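PDB 5Y0E: TssK from Serratia sp. FS14, which probably serves as a trimeric baseplate component of the bacterial type VI secretion system, linking the baseplate to the membrane complex. Local coordinates for residues 62-67 against 76-81. Residues are numbered along the deposited sequence; the frame is centred on the assembly and turned at random.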
ATOM      1  N   LEU A  62       2.826  24.338  22.716  1.00 50.54           N
ATOM      2  CA  LEU A  62       1.911  23.394  22.090  1.00 49.11           C
ATOM      3  C   LEU A  62       0.504  23.617  22.615  1.00 49.64           C
ATOM      4  O   LEU A  62       0.257  23.432  23.800  1.00 51.44           O
ATOM      5  CB  LEU A  62       2.344  21.964  22.368  1.00 44.91           C
ATOM      6  CG  LEU A  62       3.770  21.737  21.933  1.00 45.87           C
ATOM      7  CD1 LEU A  62       4.176  20.319  22.195  1.00 43.28           C
ATOM      8  CD2 LEU A  62       3.877  22.068  20.476  1.00 45.16           C
ATOM      9  N   ASN A  63      -0.414  24.005  21.733  1.00 51.91           N
ATOM     10  CA  ASN A  63      -1.828  24.024  22.100  1.00 51.37           C
ATOM     11  C   ASN A  63      -2.300  22.644  22.555  1.00 53.27           C
ATOM     12  O   ASN A  63      -2.972  22.510  23.578  1.00 54.91           O
ATOM     13  CB  ASN A  63      -2.674  24.493  20.914  1.00 52.92           C
ATOM     14  CG  ASN A  63      -2.724  25.993  20.776  1.00 54.31           C
ATOM     15  OD1 ASN A  63      -2.680  26.721  21.759  1.00 59.31           O
ATOM     16  ND2 ASN A  63      -2.842  26.465  19.545  1.00 55.70           N
ATOM     17  N   ALA A  64      -1.955  21.607  21.799  1.00 52.19           N
ATOM     18  CA  ALA A  64      -2.460  20.259  21.997  1.00 48.26           C
ATOM     19  C   ALA A  64      -1.531  19.296  21.280  1.00 48.37           C
ATOM     20  O   ALA A  64      -0.845  19.678  20.334  1.00 50.02           O
ATOM     21  CB  ALA A  64      -3.883  20.120  21.464  1.00 46.24           C
ATOM     22  N   ALA A  65      -1.521  18.048  21.729  1.00 45.78           N
ATOM     23  CA  ALA A  65      -0.736  17.016  21.068  1.00 45.64           C
ATOM     24  C   ALA A  65      -1.143  15.653  21.604  1.00 45.87           C
ATOM     25  O   ALA A  65      -1.631  15.535  22.724  1.00 47.72           O
ATOM     26  CB  ALA A  65       0.758  17.235  21.283  1.00 43.38           C
ATOM     27  N   SER A  66      -0.919  14.621  20.796  1.00 44.50           N
ATOM     28  CA  SER A  66      -1.126  13.256  21.253  1.00 40.79           C
ATOM     29  C   SER A  66      -0.205  12.330  20.481  1.00 41.75           C
ATOM     30  O   SER A  66       0.181  12.619  19.349  1.00 42.40           O
ATOM     31  CB  SER A  66      -2.579  12.826  21.093  1.00 40.41           C
ATOM     32  OG  SER A  66      -2.999  12.973  19.760  1.00 45.70           O
ATOM     33  N   GLY A  67       0.143  11.220  21.098  1.00 35.45           N
ATOM     34  CA  GLY A  67       1.053  10.319  20.434  1.00 35.56           C
ATOM     35  C   GLY A  67       1.659   9.351  21.426  1.00 36.25           C
ATOM     36  O   GLY A  67       1.074   9.064  22.458  1.00 38.29           O
ATOM     37  N   ARG A  76      -1.494  12.555  25.773  1.00 39.84           N
ATOM     38  CA  ARG A  76      -2.535  13.359  25.164  1.00 44.72           C
ATOM     39  C   ARG A  76      -2.761  14.556  26.072  1.00 50.99           C
ATOM     40  O   ARG A  76      -2.903  14.386  27.280  1.00 57.28           O
ATOM     41  CB  ARG A  76      -3.820  12.550  24.996  1.00 49.48           C
ATOM     42  CG  ARG A  76      -5.009  13.366  24.555  1.00 55.97           C
ATOM     43  CD  ARG A  76      -6.265  12.515  24.475  1.00 65.88           C
ATOM     44  NE  ARG A  76      -5.995  11.244  23.811  1.00 70.15           N
ATOM     45  CZ  ARG A  76      -6.108  11.046  22.500  1.00 70.62           C
ATOM     46  NH1 ARG A  76      -6.499  12.034  21.705  1.00 66.63           N
ATOM     47  NH2 ARG A  76      -5.829   9.858  21.978  1.00 68.44           N
ATOM     48  N   PHE A  77      -2.772  15.758  25.507  1.00 49.77           N
ATOM     49  CA  PHE A  77      -3.068  16.933  26.305  1.00 48.12           C
ATOM     50  C   PHE A  77      -3.702  17.983  25.419  1.00 50.68           C
ATOM     51  O   PHE A  77      -3.613  17.928  24.197  1.00 52.21           O
ATOM     52  CB  PHE A  77      -1.827  17.493  27.011  1.00 50.81           C
ATOM     53  CG  PHE A  77      -0.771  18.039  26.086  1.00 52.14           C
ATOM     54  CD1 PHE A  77      -0.929  19.259  25.453  1.00 54.37           C
ATOM     55  CD2 PHE A  77       0.394  17.346  25.881  1.00 51.02           C
ATOM     56  CE1 PHE A  77       0.037  19.754  24.618  1.00 54.68           C
ATOM     57  CE2 PHE A  77       1.371  17.843  25.052  1.00 52.59           C
ATOM     58  CZ  PHE A  77       1.190  19.048  24.419  1.00 55.99           C
ATOM     59  N   SER A  78      -4.342  18.948  26.057  1.00 51.07           N
ATOM     60  CA  SER A  78      -4.952  20.044  25.329  1.00 53.24           C
ATOM     61  C   SER A  78      -5.164  21.199  26.283  1.00 57.67           C
ATOM     62  O   SER A  78      -5.446  21.004  27.461  1.00 58.31           O
ATOM     63  CB  SER A  78      -6.273  19.643  24.698  1.00 51.80           C
ATOM     64  OG  SER A  78      -6.877  20.773  24.123  1.00 58.80           O
ATOM     65  N   GLY A  79      -5.011  22.403  25.767  1.00 61.93           N
ATOM     66  CA  GLY A  79      -5.160  23.560  26.610  1.00 60.99           C
ATOM     67  C   GLY A  79      -3.902  23.881  27.375  1.00 61.28           C
ATOM     68  O   GLY A  79      -3.147  22.994  27.767  1.00 56.86           O
ATOM     69  N   ALA A  80      -3.700  25.170  27.620  1.00 64.03           N
ATOM     70  CA  ALA A  80      -2.508  25.620  28.318  1.00 62.85           C
ATOM     71  C   ALA A  80      -2.412  25.037  29.716  1.00 62.43           C
ATOM     72  O   ALA A  80      -1.312  24.889  30.245  1.00 62.43           O
ATOM     73  CB  ALA A  80      -2.497  27.141  28.375  1.00 59.77           C
ATOM     74  N   GLN A  81      -3.545  24.699  30.328  1.00 63.79           N
ATOM     75  CA  GLN A  81      -3.528  24.112  31.662  1.00 63.31           C
ATOM     76  C   GLN A  81      -2.764  22.799  31.687  1.00 63.20           C
ATOM     77  O   GLN A  81      -2.097  22.488  32.674  1.00 61.05           O
ATOM     78  CB  GLN A  81      -4.953  23.878  32.157  1.00 67.65           C
ATOM     79  CG  GLN A  81      -5.939  24.998  31.839  1.00 71.01           C
ATOM     80  CD  GLN A  81      -6.471  24.947  30.410  1.00 71.37           C
ATOM     81  OE1 GLN A  81      -5.748  24.603  29.487  1.00 69.48           O
ATOM     82  NE2 GLN A  81      -7.741  25.287  30.233  1.00 73.38           N
TER
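Phe77 lays one face of its ring over the backbone at Ala65, whose N sits 3.7 Å above the ring plane toward the rim. With CG held between its own backbone N and carbonyl carbon (chi1 66°), the ring leans across onto the neighbouring strand; its CZ meets Ala65 CB at 3.6 Å, while Leu62 CB comes to the ring edge, in plane, 3.7 Å from CZ. Leu151 and Leu153 of strand 142-155 pack against Phe77 and Leu62 respectively, joining this hairpin of strands 62-68 and 74-78 to the larger sheet. Ala65 and Phe77 form an antiparallel hydrogen-bonded pair: Phe77 N reaches Ala65 O at 3.0 Å, and Ala65 N returns to Phe77 O at 3.2 Å. Beyond the strand end, Gly79 N donates to Asn63 O (3.0 Å), a more bent bond at 136°. Asn63 and Ala64 together face Asp49 of strand 44-50, a classic beta bulge on the other flank of middle strand 62-68. Ser66 CB lies over one guanidinium face of Arg76, off toward the rim, 4.0 Å from NH1; Ser66 OG hydrogen-bonds Thr47 OG1 on strand 44-50. Three backbone bonds thus set the pairing, Phe77 adds apolar contact on one face, and the more polar face (Ala64, Ser66, Arg76, Ser78) packs Arg76 against Asp3 of the second subunit.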